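Local coordinates for protein exosome complex component Rrp42 (Pyrococcus abyssi, PDB 2PO1) that probably serves as a non-catalytic subunit of the archaeal exosome, an RNA-degrading complex, where it helps to shape the active site of its partner Rrp41, at residues C[35-40]-C[147-152]; C[50-55]-C[164-169]; C[67-72]-C[138-143]; C[122-127]-C[191-196]; C[218-223]-C[239-244]. All blocks are in the same frame, centred on the assembly; numbering follows the deposited sequence.

Contact 1 (C[35-40]-C[147-152])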
# COMPACT_ATOMS: atom_id res chain seq x y z
N ASP C 35 18.18 -37.39 -9.08
CA ASP C 35 17.46 -37.19 -10.32
C ASP C 35 16.49 -36.03 -10.25
O ASP C 35 15.79 -35.86 -9.26
CB ASP C 35 16.70 -38.45 -10.66
CG ASP C 35 17.62 -39.59 -10.92
OD1 ASP C 35 18.80 -39.34 -11.20
OD2 ASP C 35 17.18 -40.72 -10.81
N TYR C 36 16.46 -35.26 -11.33
CA TYR C 36 15.38 -34.30 -11.58
C TYR C 36 14.21 -35.05 -12.11
O TYR C 36 14.39 -36.08 -12.74
CB TYR C 36 15.83 -33.28 -12.63
CG TYR C 36 16.46 -32.13 -11.95
CD1 TYR C 36 17.73 -32.26 -11.41
CD2 TYR C 36 15.78 -30.94 -11.78
CE1 TYR C 36 18.32 -31.21 -10.74
CE2 TYR C 36 16.36 -29.90 -11.13
CZ TYR C 36 17.61 -30.04 -10.59
OH TYR C 36 18.19 -29.01 -9.89
N ARG C 37 13.02 -34.48 -11.90
CA ARG C 37 11.81 -34.98 -12.52
C ARG C 37 11.98 -34.65 -13.97
O ARG C 37 12.88 -33.89 -14.29
CB ARG C 37 10.61 -34.21 -11.96
CG ARG C 37 10.27 -34.55 -10.56
CD ARG C 37 9.33 -33.49 -9.96
NE ARG C 37 10.02 -32.25 -9.75
CZ ARG C 37 9.43 -31.15 -9.25
NH1 ARG C 37 8.13 -31.16 -9.01
NH2 ARG C 37 10.15 -30.04 -9.03
N PRO C 38 11.10 -35.17 -14.85
CA PRO C 38 11.31 -34.80 -16.23
C PRO C 38 11.26 -33.30 -16.43
O PRO C 38 10.47 -32.62 -15.78
CB PRO C 38 10.18 -35.52 -16.98
CG PRO C 38 9.82 -36.67 -16.12
CD PRO C 38 9.94 -36.07 -14.72
N ILE C 39 12.16 -32.79 -17.28
CA ILE C 39 12.28 -31.36 -17.49
C ILE C 39 11.79 -31.08 -18.87
O ILE C 39 12.12 -31.80 -19.82
CB ILE C 39 13.72 -30.88 -17.34
CG1 ILE C 39 14.16 -30.98 -15.87
CG2 ILE C 39 13.80 -29.38 -17.69
CD1 ILE C 39 15.70 -30.93 -15.67
N GLU C 40 10.99 -30.04 -19.00
CA GLU C 40 10.59 -29.53 -20.31
C GLU C 40 10.97 -28.07 -20.34
O GLU C 40 10.57 -27.34 -19.46
CB GLU C 40 9.07 -29.63 -20.50
CG GLU C 40 8.55 -30.94 -21.05
CD GLU C 40 7.01 -30.89 -21.34
OE1 GLU C 40 6.28 -31.78 -20.82
OE2 GLU C 40 6.54 -29.97 -22.06
N ASP C 147 2.40 -23.20 -11.81
CA ASP C 147 1.93 -24.41 -11.12
C ASP C 147 3.05 -24.76 -10.22
O ASP C 147 4.14 -24.99 -10.69
CB ASP C 147 1.74 -25.55 -12.12
CG ASP C 147 0.54 -26.43 -11.80
OD1 ASP C 147 0.26 -27.30 -12.65
OD2 ASP C 147 -0.14 -26.27 -10.76
N HIS C 148 2.80 -24.80 -8.92
CA HIS C 148 3.82 -25.03 -7.93
C HIS C 148 3.71 -26.48 -7.51
O HIS C 148 2.76 -26.90 -6.81
CB HIS C 148 3.58 -24.07 -6.76
CG HIS C 148 4.44 -24.37 -5.58
ND1 HIS C 148 5.56 -25.16 -5.65
CD2 HIS C 148 4.33 -23.98 -4.28
CE1 HIS C 148 6.11 -25.24 -4.46
NE2 HIS C 148 5.38 -24.53 -3.61
N ASP C 149 4.65 -27.31 -7.99
CA ASP C 149 4.68 -28.67 -7.54
C ASP C 149 6.06 -28.95 -7.03
O ASP C 149 6.57 -30.05 -7.22
CB ASP C 149 4.36 -29.66 -8.63
CG ASP C 149 3.89 -31.00 -8.06
OD1 ASP C 149 4.07 -32.06 -8.70
OD2 ASP C 149 3.28 -30.98 -6.95
N GLY C 150 6.70 -27.93 -6.51
CA GLY C 150 7.96 -28.10 -5.83
C GLY C 150 9.10 -27.61 -6.65
O GLY C 150 9.07 -27.62 -7.89
N ASN C 151 10.19 -27.26 -5.97
CA ASN C 151 11.36 -26.73 -6.63
C ASN C 151 11.15 -25.53 -7.55
O ASN C 151 11.63 -25.50 -8.66
CB ASN C 151 12.22 -27.87 -7.26
CG ASN C 151 13.64 -27.44 -7.46
OD1 ASN C 151 14.05 -26.42 -6.91
ND2 ASN C 151 14.44 -28.26 -8.19
N LEU C 152 10.45 -24.47 -7.06
CA LEU C 152 10.35 -23.27 -7.80
C LEU C 152 11.71 -22.67 -8.09
O LEU C 152 11.94 -22.14 -9.14
CB LEU C 152 9.49 -22.26 -7.00
CG LEU C 152 8.05 -22.69 -6.71
CD1 LEU C 152 7.33 -21.61 -5.91
CD2 LEU C 152 7.37 -23.01 -8.05
O HOH W 1 5.93 -32.63 -10.19
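Tyr36 and Asn151 bring the two backbones no nearer than 9.9 Å between their CA atoms, so 35-40 and the loop 147-152 are joined by side chains. Arg37 does most of it. Its chain bends about CG-CD (chi3 -71°) and presents the edge of the guanidinium to two successive carbonyls. Arg37 NH2 bonds to Gly150 O at 2.9 Å, almost straight and in the guanidinium plane, while its NH1 reaches Asp149 O at 2.6 Å on a more bent path. Both nitrogens stand above the planes of the carbonyls they meet. A water accepts from Arg37 NH1 and donates to Asp149 OD1, bridging two opposite charges not in direct contact; Asp149 OD1 also pairs with a basic side chain of another protein's chain. Asn151 CB lies 3.5 Å from Arg37 NH2, and its ND2 meets Tyr36 CE2 obliquely at 3.9 Å. Asp211 takes both Arg37 NH2 and Asn151 ND2, and Asp154 receives Tyr36 OH. Asn151 is the N-cap of helix 152-166, so the contact ties the entry to strand 39-43 to the start of that helix, with Leu57 of strand 51-57 beside it and helix 247-275 against Tyr36.

Contact 2 (C[50-55]-C[164-169])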
# COMPACT_ATOMS: atom_id res chain seq x y z
N GLU C 50 10.35 -10.14 -25.39
CA GLU C 50 11.62 -10.11 -26.08
C GLU C 50 12.25 -11.48 -25.93
O GLU C 50 12.87 -12.03 -26.86
CB GLU C 50 12.46 -8.98 -25.50
CG GLU C 50 12.14 -7.60 -26.06
CD GLU C 50 10.78 -7.00 -25.66
OE1 GLU C 50 9.85 -6.86 -26.50
OE2 GLU C 50 10.62 -6.59 -24.52
N GLY C 51 12.04 -12.08 -24.77
CA GLY C 51 12.43 -13.46 -24.55
C GLY C 51 11.46 -14.10 -23.62
O GLY C 51 10.77 -13.42 -22.86
N SER C 52 11.43 -15.41 -23.63
CA SER C 52 10.54 -16.14 -22.73
C SER C 52 10.94 -17.58 -22.60
O SER C 52 11.66 -18.10 -23.44
CB SER C 52 9.08 -15.98 -23.15
OG SER C 52 8.87 -16.44 -24.45
N ALA C 53 10.52 -18.25 -21.53
CA ALA C 53 10.83 -19.66 -21.42
C ALA C 53 9.72 -20.19 -20.55
O ALA C 53 9.32 -19.56 -19.52
CB ALA C 53 12.23 -19.90 -20.73
N LEU C 54 9.14 -21.28 -21.00
CA LEU C 54 8.24 -22.07 -20.17
C LEU C 54 9.10 -23.25 -19.69
O LEU C 54 9.64 -23.98 -20.54
CB LEU C 54 7.06 -22.58 -21.00
CG LEU C 54 6.07 -23.41 -20.19
CD1 LEU C 54 5.37 -22.61 -19.10
CD2 LEU C 54 5.07 -23.91 -21.08
N VAL C 55 9.26 -23.40 -18.37
CA VAL C 55 9.97 -24.54 -17.79
C VAL C 55 9.04 -25.39 -16.95
O VAL C 55 8.26 -24.87 -16.21
CB VAL C 55 11.21 -24.10 -17.00
CG1 VAL C 55 11.85 -25.27 -16.29
CG2 VAL C 55 12.23 -23.52 -17.99
N LEU C 164 16.46 -15.41 -21.04
CA LEU C 164 17.51 -14.41 -21.38
C LEU C 164 18.30 -14.85 -22.62
O LEU C 164 18.64 -14.03 -23.51
CB LEU C 164 18.42 -14.26 -20.16
CG LEU C 164 17.82 -13.43 -19.06
CD1 LEU C 164 18.72 -13.60 -17.89
CD2 LEU C 164 17.86 -11.96 -19.50
N LEU C 165 18.58 -16.14 -22.69
CA LEU C 165 19.24 -16.69 -23.87
C LEU C 165 18.33 -16.59 -25.07
O LEU C 165 18.80 -16.41 -26.15
CB LEU C 165 19.62 -18.15 -23.68
CG LEU C 165 20.78 -18.32 -22.69
CD1 LEU C 165 20.77 -19.76 -22.19
CD2 LEU C 165 22.12 -17.90 -23.33
N ASN C 166 17.03 -16.70 -24.86
CA ASN C 166 16.05 -16.58 -25.94
C ASN C 166 15.78 -15.15 -26.40
O ASN C 166 15.16 -14.93 -27.46
CB ASN C 166 14.71 -17.14 -25.43
CG ASN C 166 13.62 -17.03 -26.44
OD1 ASN C 166 12.63 -16.43 -26.19
ND2 ASN C 166 13.80 -17.65 -27.61
N ALA C 167 16.21 -14.19 -25.60
CA ALA C 167 15.78 -12.85 -25.76
C ALA C 167 16.44 -12.29 -26.98
O ALA C 167 17.61 -12.60 -27.27
CB ALA C 167 16.12 -12.04 -24.54
N ARG C 168 15.62 -11.59 -27.74
CA ARG C 168 16.07 -10.78 -28.86
C ARG C 168 15.46 -9.42 -28.61
O ARG C 168 14.26 -9.30 -28.45
CB ARG C 168 15.64 -11.37 -30.20
CG ARG C 168 16.42 -12.61 -30.53
CD ARG C 168 16.46 -12.95 -31.97
NE ARG C 168 17.24 -11.98 -32.78
CZ ARG C 168 18.54 -12.06 -33.07
NH1 ARG C 168 19.32 -13.05 -32.61
NH2 ARG C 168 19.09 -11.10 -33.81
N VAL C 169 16.32 -8.42 -28.61
CA VAL C 169 15.98 -7.08 -28.22
C VAL C 169 16.32 -6.18 -29.41
O VAL C 169 17.19 -6.54 -30.21
CB VAL C 169 16.77 -6.68 -26.93
CG1 VAL C 169 16.33 -7.60 -25.74
CG2 VAL C 169 18.27 -6.79 -27.15
O HOH W 2 13.21 -14.11 -28.86
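Asn166, in the last turn of helix 152-166, lays its side chain against the start of strand 51-57. Its CB lies 3.8 Å from Ser52 O; CG, turned away from the backbone N (chi1 178°), is also beside that carbonyl, 3.7 Å from Ser52 O. At the tip OD1 accepts from Ser52 N at 3.0 Å, the donor lying in the amide's carbonyl plane on a lone pair, and the same oxygen touches Gly51 CA at 3.4 Å. An alanine here would keep CB but is likely to leave Ser52 N without its acceptor and open a gap beside the strand. Glu50 and Gly51 both face Ile66 across the sheet, a classic beta bulge, and the chain leaving the helix for strand 168-174 passes right over it. Gly51 CA and Ala167 CA are 3.6 Å apart; a side chain on Gly51 would run into Ala167. Glu50 O accepts from Arg168 N at 2.9 Å, from above its carbonyl plane, and receives a CA-H contact from Ala167 CA at 3.2 Å. Glu50 CB rests on Val169 CG1, after which the chain bends at chi2 (69°) and leads off to OE2, which accepts from Thr68 N. Ser52 OG is held by Ile46 N, while Ala53 and Val55 continue along the helix, packing on Ala162, Ala163, Ile158 and Ala159.

Contact 3 (C[67-72]-C[138-143]). With nucleotides of chain A.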
# COMPACT_ATOMS: atom_id res chain seq x y z
N LYS C 67 11.31 -8.61 -20.81
CA LYS C 67 10.96 -7.41 -21.55
C LYS C 67 12.02 -6.43 -21.28
O LYS C 67 12.42 -6.27 -20.13
CB LYS C 67 9.68 -6.78 -21.00
CG LYS C 67 8.50 -7.65 -20.94
CD LYS C 67 7.96 -7.77 -22.30
CE LYS C 67 7.08 -6.55 -22.54
NZ LYS C 67 6.63 -6.67 -23.90
N THR C 68 12.44 -5.72 -22.32
CA THR C 68 13.48 -4.72 -22.19
C THR C 68 12.98 -3.36 -22.65
O THR C 68 12.09 -3.27 -23.48
CB THR C 68 14.64 -5.11 -23.05
OG1 THR C 68 14.21 -5.01 -24.41
CG2 THR C 68 15.02 -6.53 -22.75
N SER C 69 13.49 -2.30 -22.05
CA SER C 69 13.30 -1.00 -22.63
C SER C 69 14.58 -0.23 -22.42
O SER C 69 15.60 -0.76 -21.98
CB SER C 69 12.13 -0.32 -21.94
OG SER C 69 12.39 -0.36 -20.56
N LEU C 70 14.53 1.05 -22.74
CA LEU C 70 15.68 1.87 -22.54
C LEU C 70 15.33 2.79 -21.42
O LEU C 70 14.23 3.34 -21.39
CB LEU C 70 16.02 2.65 -23.81
CG LEU C 70 16.48 1.80 -25.01
CD1 LEU C 70 16.75 2.68 -26.27
CD2 LEU C 70 17.71 1.00 -24.63
N GLY C 71 16.26 2.98 -20.50
CA GLY C 71 16.03 3.89 -19.41
C GLY C 71 17.37 4.39 -18.93
O GLY C 71 18.40 4.05 -19.48
N GLU C 72 17.33 5.20 -17.89
CA GLU C 72 18.53 5.71 -17.26
C GLU C 72 19.18 4.68 -16.36
O GLU C 72 18.48 3.94 -15.68
CB GLU C 72 18.16 6.90 -16.38
CG GLU C 72 17.14 7.85 -16.96
CD GLU C 72 16.99 9.12 -16.11
OE1 GLU C 72 17.31 9.10 -14.90
OE2 GLU C 72 16.54 10.15 -16.66
N VAL C 138 17.25 -1.71 -20.08
CA VAL C 138 16.62 -2.14 -18.84
C VAL C 138 15.94 -3.46 -19.14
O VAL C 138 15.11 -3.56 -20.04
CB VAL C 138 15.65 -1.06 -18.35
CG1 VAL C 138 15.01 -1.48 -17.02
CG2 VAL C 138 16.43 0.18 -18.17
N VAL C 139 16.35 -4.48 -18.39
CA VAL C 139 15.85 -5.83 -18.63
C VAL C 139 15.05 -6.29 -17.43
O VAL C 139 15.59 -6.41 -16.30
CB VAL C 139 17.04 -6.81 -18.91
CG1 VAL C 139 16.53 -8.25 -19.05
CG2 VAL C 139 17.75 -6.40 -20.19
N PHE C 140 13.77 -6.50 -17.66
CA PHE C 140 12.86 -7.10 -16.68
C PHE C 140 12.74 -8.62 -16.86
O PHE C 140 12.32 -9.13 -17.92
CB PHE C 140 11.45 -6.47 -16.77
CG PHE C 140 11.43 -5.02 -16.54
CD1 PHE C 140 11.60 -4.14 -17.59
CD2 PHE C 140 11.21 -4.51 -15.26
CE1 PHE C 140 11.56 -2.75 -17.36
CE2 PHE C 140 11.18 -3.12 -15.04
CZ PHE C 140 11.34 -2.26 -16.08
N ILE C 141 13.14 -9.34 -15.82
CA ILE C 141 12.98 -10.75 -15.79
C ILE C 141 11.71 -10.95 -14.98
O ILE C 141 11.69 -10.71 -13.77
CB ILE C 141 14.13 -11.47 -15.13
CG1 ILE C 141 15.44 -11.06 -15.78
CG2 ILE C 141 13.85 -12.97 -15.18
CD1 ILE C 141 16.63 -11.75 -15.19
N ASP C 142 10.63 -11.29 -15.67
CA ASP C 142 9.35 -11.37 -14.98
C ASP C 142 8.98 -12.85 -14.94
O ASP C 142 8.83 -13.54 -15.99
CB ASP C 142 8.28 -10.50 -15.63
CG ASP C 142 8.45 -9.07 -15.31
OD1 ASP C 142 8.61 -8.28 -16.27
OD2 ASP C 142 8.52 -8.71 -14.11
N VAL C 143 8.85 -13.34 -13.71
CA VAL C 143 8.72 -14.79 -13.50
C VAL C 143 7.30 -14.94 -13.03
O VAL C 143 6.91 -14.35 -11.99
CB VAL C 143 9.57 -15.34 -12.38
CG1 VAL C 143 9.24 -16.86 -12.20
CG2 VAL C 143 11.09 -15.07 -12.61
P A A 6 8.12 -2.10 -11.47
OP1 A A 6 8.24 -3.58 -11.40
OP2 A A 6 7.79 -1.46 -12.77
O5' A A 6 9.49 -1.44 -10.96
C5' A A 6 10.70 -1.55 -11.73
C4' A A 6 11.95 -1.70 -10.85
O4' A A 6 13.15 -1.44 -11.65
C3' A A 6 12.08 -0.76 -9.65
O3' A A 6 12.84 -1.44 -8.66
C2' A A 6 12.81 0.45 -10.26
O2' A A 6 13.58 1.15 -9.30
C1' A A 6 13.69 -0.17 -11.35
N9 A A 6 13.75 0.57 -12.60
C8 A A 6 12.94 0.38 -13.68
N7 A A 6 13.19 1.17 -14.69
C5 A A 6 14.25 1.95 -14.25
C6 A A 6 14.99 3.00 -14.86
N6 A A 6 14.75 3.44 -16.10
N1 A A 6 15.99 3.58 -14.15
C2 A A 6 16.23 3.14 -12.91
N3 A A 6 15.60 2.16 -12.24
C4 A A 6 14.61 1.60 -12.96
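Lys67 and Phe140 form a hydrogen-bonded pair in an antiparallel ladder between strands 60-71 and 135-147, neighbours in the mixed sheet of the RNase PH-like domain. Ser69 with Val138 is the next such pair, and Thr68 with Val139 lies between them, non-hydrogen-bonded. The shortest rung runs from Val138 N to Ser69 O, 2.7 Å. Thr68 and Val139 place their methyls side by side on the face covered by helix 152-166, Thr68 CG2 to Val139 CG2 at 3.7 Å. The other face carries Lys67, Ser69, Val138 and Phe140. There Val138 spreads its two methyls: CG1, opposite the backbone N (chi1 -178°), is turned to the adenine of A6 of chain A, while CG2 touches Gly71 N at 3.6 Å. With CG beside its own backbone N (chi1 -59°), the Phe140 ring offers its edge to a backbone carbonyl and to the nucleotide, CD1 standing 3.4 Å from Lys67 O. Ser69 OG lies near the ring plane, off CE1. The Lys67 chain folds at chi2 and chi3 and sends NZ to backbone atoms of another protein's chain. At Gly71 any CB would collide with adenine N6, so the missing side chain lets the base lie close. Glu72 O comes within 2.9 Å of N1 of A6 of chain A, whose C5' lies in the plane of the Phe140 ring, 3.7 Å from Phe140 CE2.

Contact 4 (C[122-127]-C[191-196])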
# COMPACT_ATOMS: atom_id res chain seq x y z
N ALA C 122 26.09 -13.21 -15.87
CA ALA C 122 25.52 -13.99 -16.95
C ALA C 122 24.82 -13.07 -17.91
O ALA C 122 24.83 -13.32 -19.08
CB ALA C 122 24.56 -15.06 -16.41
N LEU C 123 24.19 -12.01 -17.40
CA LEU C 123 23.72 -10.96 -18.27
C LEU C 123 24.75 -9.90 -18.06
O LEU C 123 24.83 -9.31 -16.96
CB LEU C 123 22.41 -10.37 -17.81
CG LEU C 123 21.37 -9.86 -18.80
CD1 LEU C 123 20.53 -8.78 -18.15
CD2 LEU C 123 21.90 -9.47 -20.08
N ASN C 124 25.53 -9.63 -19.09
CA ASN C 124 26.56 -8.65 -18.93
C ASN C 124 26.01 -7.22 -19.05
O ASN C 124 25.80 -6.72 -20.15
CB ASN C 124 27.63 -8.91 -19.96
CG ASN C 124 28.86 -8.19 -19.66
OD1 ASN C 124 28.83 -7.16 -19.00
ND2 ASN C 124 29.98 -8.74 -20.09
N LEU C 125 25.81 -6.55 -17.91
CA LEU C 125 25.17 -5.26 -17.87
C LEU C 125 25.99 -4.17 -18.48
O LEU C 125 25.48 -3.09 -18.85
CB LEU C 125 24.84 -4.85 -16.41
CG LEU C 125 23.99 -5.83 -15.62
CD1 LEU C 125 23.69 -5.27 -14.26
CD2 LEU C 125 22.69 -6.19 -16.35
N GLU C 126 27.29 -4.43 -18.57
CA GLU C 126 28.23 -3.49 -19.17
C GLU C 126 28.05 -3.41 -20.68
O GLU C 126 28.42 -2.44 -21.31
CB GLU C 126 29.63 -3.91 -18.80
CG GLU C 126 30.03 -3.43 -17.44
CD GLU C 126 30.65 -4.51 -16.62
OE1 GLU C 126 31.91 -4.57 -16.55
OE2 GLU C 126 29.87 -5.32 -16.07
N LYS C 127 27.46 -4.44 -21.25
CA LYS C 127 27.23 -4.50 -22.67
C LYS C 127 25.80 -4.08 -22.97
O LYS C 127 25.21 -4.47 -23.98
CB LYS C 127 27.52 -5.91 -23.17
CG LYS C 127 28.96 -6.30 -22.96
CD LYS C 127 29.33 -7.61 -23.62
CE LYS C 127 30.87 -7.84 -23.58
NZ LYS C 127 31.16 -9.10 -24.29
N PRO C 191 23.43 -9.50 -24.00
CA PRO C 191 24.77 -10.09 -23.87
C PRO C 191 24.78 -11.15 -22.78
O PRO C 191 25.18 -10.87 -21.65
CB PRO C 191 25.65 -8.88 -23.54
CG PRO C 191 24.71 -7.91 -22.86
CD PRO C 191 23.35 -8.14 -23.41
N VAL C 192 24.31 -12.36 -23.12
CA VAL C 192 24.26 -13.44 -22.15
C VAL C 192 25.53 -14.26 -22.30
O VAL C 192 25.80 -14.87 -23.34
CB VAL C 192 23.03 -14.37 -22.31
CG1 VAL C 192 22.98 -15.35 -21.15
CG2 VAL C 192 21.72 -13.57 -22.36
N GLU C 193 26.32 -14.28 -21.25
CA GLU C 193 27.65 -14.84 -21.36
C GLU C 193 27.91 -16.05 -20.52
O GLU C 193 28.85 -16.78 -20.76
CB GLU C 193 28.62 -13.76 -21.02
CG GLU C 193 28.35 -12.61 -21.92
CD GLU C 193 29.35 -11.53 -21.79
OE1 GLU C 193 30.05 -11.50 -20.77
OE2 GLU C 193 29.41 -10.69 -22.72
N LYS C 194 27.04 -16.32 -19.55
CA LYS C 194 27.22 -17.49 -18.72
C LYS C 194 25.85 -18.10 -18.58
O LYS C 194 24.84 -17.44 -18.87
CB LYS C 194 27.83 -17.07 -17.38
CG LYS C 194 29.34 -17.25 -17.39
CD LYS C 194 30.00 -16.38 -16.36
CE LYS C 194 31.28 -15.73 -16.92
NZ LYS C 194 31.08 -14.24 -16.60
N ILE C 195 25.80 -19.37 -18.19
CA ILE C 195 24.51 -20.02 -17.99
C ILE C 195 24.35 -20.60 -16.58
O ILE C 195 24.34 -21.80 -16.42
CB ILE C 195 24.16 -21.07 -19.10
CG1 ILE C 195 24.22 -20.42 -20.45
CG2 ILE C 195 22.73 -21.64 -18.90
CD1 ILE C 195 24.55 -21.40 -21.54
N PRO C 196 24.17 -19.73 -15.57
CA PRO C 196 23.98 -20.19 -14.21
C PRO C 196 22.66 -20.93 -14.09
O PRO C 196 21.66 -20.52 -14.69
CB PRO C 196 23.93 -18.88 -13.41
CG PRO C 196 23.40 -17.89 -14.37
CD PRO C 196 24.08 -18.26 -15.64
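Ala122 and Leu123 run beside 191-196 in a single beta bridge, Leu123 with Val192, joining the loop after helix 104-118 to the loop that leads into strand 197-204. Ala122 O accepts from Glu193 N at 2.8 Å and takes a CA-H contact from Val192 CA. Its CB is pressed against Pro196 CD at 3.3 Å, tighter than usual for carbons, and covers Lys194 O, which is buried without a partner. Leu123 starts away from the opposite segment but swings CD2 back to Pro191 CD. Asn124 N bonds almost straight to Pro191 O at 2.9 Å. Its side chain is divided: OD1 accepts from Glu126 N, closing an Asx turn, and ND2 donates to Glu193 OE1 at 2.8 Å, approaching from above the carboxylate plane with amide and carboxylate almost perpendicular. Leu125 turns away to Met80 and Arg118. Lys127 slides past Pro191 in the opposite direction, its CB 3.5 Å from Pro191 CG, and its chain, extended beyond CG, carries the amine across Glu193. The carboxylate is thus gripped at both oxygens, which probably fixes its rotation. Lys127 NZ completes the salt bridge at 2.8 Å, meeting Glu193 OE2 on its syn side, 22° out of the carboxylate plane.

Contact 5 (C[218-223]-C[239-244])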
# COMPACT_ATOMS: atom_id res chain seq x y z
N LEU C 218 7.12 -30.53 1.47
CA LEU C 218 6.25 -30.59 2.65
C LEU C 218 6.88 -31.26 3.85
O LEU C 218 6.60 -30.89 4.97
CB LEU C 218 4.87 -31.16 2.32
CG LEU C 218 4.05 -30.25 1.40
CD1 LEU C 218 2.80 -30.97 0.92
CD2 LEU C 218 3.66 -28.89 2.06
N VAL C 219 7.77 -32.22 3.63
CA VAL C 219 8.36 -32.93 4.74
C VAL C 219 9.84 -32.62 4.98
O VAL C 219 10.43 -33.16 5.88
CB VAL C 219 8.18 -34.46 4.53
CG1 VAL C 219 6.76 -34.76 4.01
CG2 VAL C 219 9.23 -35.01 3.60
N MET C 220 10.45 -31.75 4.18
CA MET C 220 11.87 -31.57 4.31
C MET C 220 12.22 -30.84 5.59
O MET C 220 11.42 -30.11 6.17
CB MET C 220 12.41 -30.78 3.10
CG MET C 220 11.89 -29.38 3.02
SD MET C 220 12.53 -28.56 1.61
CE MET C 220 11.57 -27.06 1.79
N ASP C 221 13.46 -31.02 6.00
CA ASP C 221 13.97 -30.32 7.13
C ASP C 221 14.42 -28.97 6.69
O ASP C 221 14.17 -27.97 7.34
CB ASP C 221 15.13 -31.10 7.73
CG ASP C 221 14.64 -32.26 8.52
OD1 ASP C 221 13.86 -32.03 9.46
OD2 ASP C 221 14.96 -33.39 8.16
N GLY C 222 15.07 -28.92 5.54
CA GLY C 222 15.68 -27.69 5.07
C GLY C 222 16.06 -27.88 3.62
O GLY C 222 15.80 -28.92 3.04
N LYS C 223 16.67 -26.85 3.03
CA LYS C 223 16.86 -26.88 1.60
C LYS C 223 18.05 -26.04 1.32
O LYS C 223 18.37 -25.17 2.11
CB LYS C 223 15.62 -26.28 0.97
CG LYS C 223 15.74 -25.85 -0.44
CD LYS C 223 14.38 -25.33 -0.87
CE LYS C 223 13.66 -26.43 -1.58
NZ LYS C 223 12.41 -26.04 -2.25
N LYS C 239 20.94 -21.63 1.48
CA LYS C 239 20.20 -22.50 2.38
C LYS C 239 18.91 -21.71 2.64
O LYS C 239 18.98 -20.50 2.97
CB LYS C 239 20.98 -22.69 3.67
CG LYS C 239 20.33 -23.69 4.60
CD LYS C 239 19.42 -23.01 5.59
CE LYS C 239 18.87 -24.04 6.59
NZ LYS C 239 18.22 -23.34 7.74
N SER C 240 17.75 -22.37 2.44
CA SER C 240 16.45 -21.81 2.65
C SER C 240 15.59 -22.70 3.58
O SER C 240 15.88 -23.88 3.77
CB SER C 240 15.71 -21.54 1.34
OG SER C 240 15.51 -22.72 0.60
N GLU C 241 14.56 -22.11 4.16
CA GLU C 241 13.71 -22.77 5.16
C GLU C 241 14.60 -23.11 6.33
O GLU C 241 15.70 -22.56 6.42
CB GLU C 241 13.03 -24.03 4.59
CG GLU C 241 12.30 -23.80 3.28
CD GLU C 241 11.47 -22.52 3.31
OE1 GLU C 241 11.51 -21.74 2.36
OE2 GLU C 241 10.85 -22.25 4.33
N GLY C 242 14.10 -23.96 7.24
CA GLY C 242 14.80 -24.26 8.47
C GLY C 242 15.76 -25.43 8.28
O GLY C 242 16.35 -25.61 7.22
N GLY C 243 15.92 -26.22 9.33
CA GLY C 243 16.92 -27.31 9.26
C GLY C 243 18.33 -26.78 9.30
O GLY C 243 18.56 -25.58 9.38
N ALA C 244 19.27 -27.72 9.20
CA ALA C 244 20.66 -27.45 9.34
C ALA C 244 21.35 -28.40 8.41
O ALA C 244 20.89 -29.51 8.21
CB ALA C 244 21.10 -27.71 10.73
O HOH W 3 11.65 -26.32 6.64
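Ser240 N donates to Lys223 O at 2.9 Å, the firmer bond of the antiparallel pair that closes the open end of hairpin 222-228/234-240; the return bond, Lys223 N to Ser240 O, is weak. Just beyond it the turn 241-243 is gathered round Lys239. With CG opposite the backbone N and a bend at chi2 (-93°), its chain doubles back so that Lys239 NZ donates to Gly243 O at 2.8 Å and Glu241 O at 2.9 Å, with a weak third bond to Gly242 O; backbone of another protein's chain is a further partner. A methionine in its place would probably leave these carbonyls without their donor and the turn freer to move. Asp221 and Gly222, both facing Lys203, make a classic beta bulge opposite this turn. Gly222 CA comes to 3.1 Å from Gly242 O, where a CB would collide, and a CB on Gly243 would strike Asp221 O. A water donates to Asp221 O and bonds weakly to Gly242 N. Ser240 OG lies along the Lys223 chain, 3.2 Å from Lys223 CD, while Lys223 NZ goes on to Glu217. Met220 CE meets Glu241 CG at 3.7 Å, and the Glu241 carboxylate pairs with a basic side chain of another protein's chain. Glycines thus permit the close backbones, one buried ammonium group serves the converging carbonyls, and through Lys239 and Glu241 this loop also meets another protein's chain.

Contacts 1, 2 and 3 share the mixed sheet; contacts 1 and 2 sit at the start and end of helix 152-166, on which contact 3 packs. The centres of contacts 2 and 3 are about 12 Å apart and the two touch, Val169 CG1 lying 3.4 Å from Thr68 CG2. Contact 4 joins them from the side: Val192 CG1 rests on Leu165 CD2 at 3.5 Å, and Leu123 packs on Val139. Contact 5 lies in the separate antiparallel sheet of strands 197-204, 207-210, 222-228 and 234-240, its centre about 17 Å from that of contact 1. Contact 3 touches the bound nucleotide; the nearest atoms of contact 4 are about 7 Å from the nucleic acid.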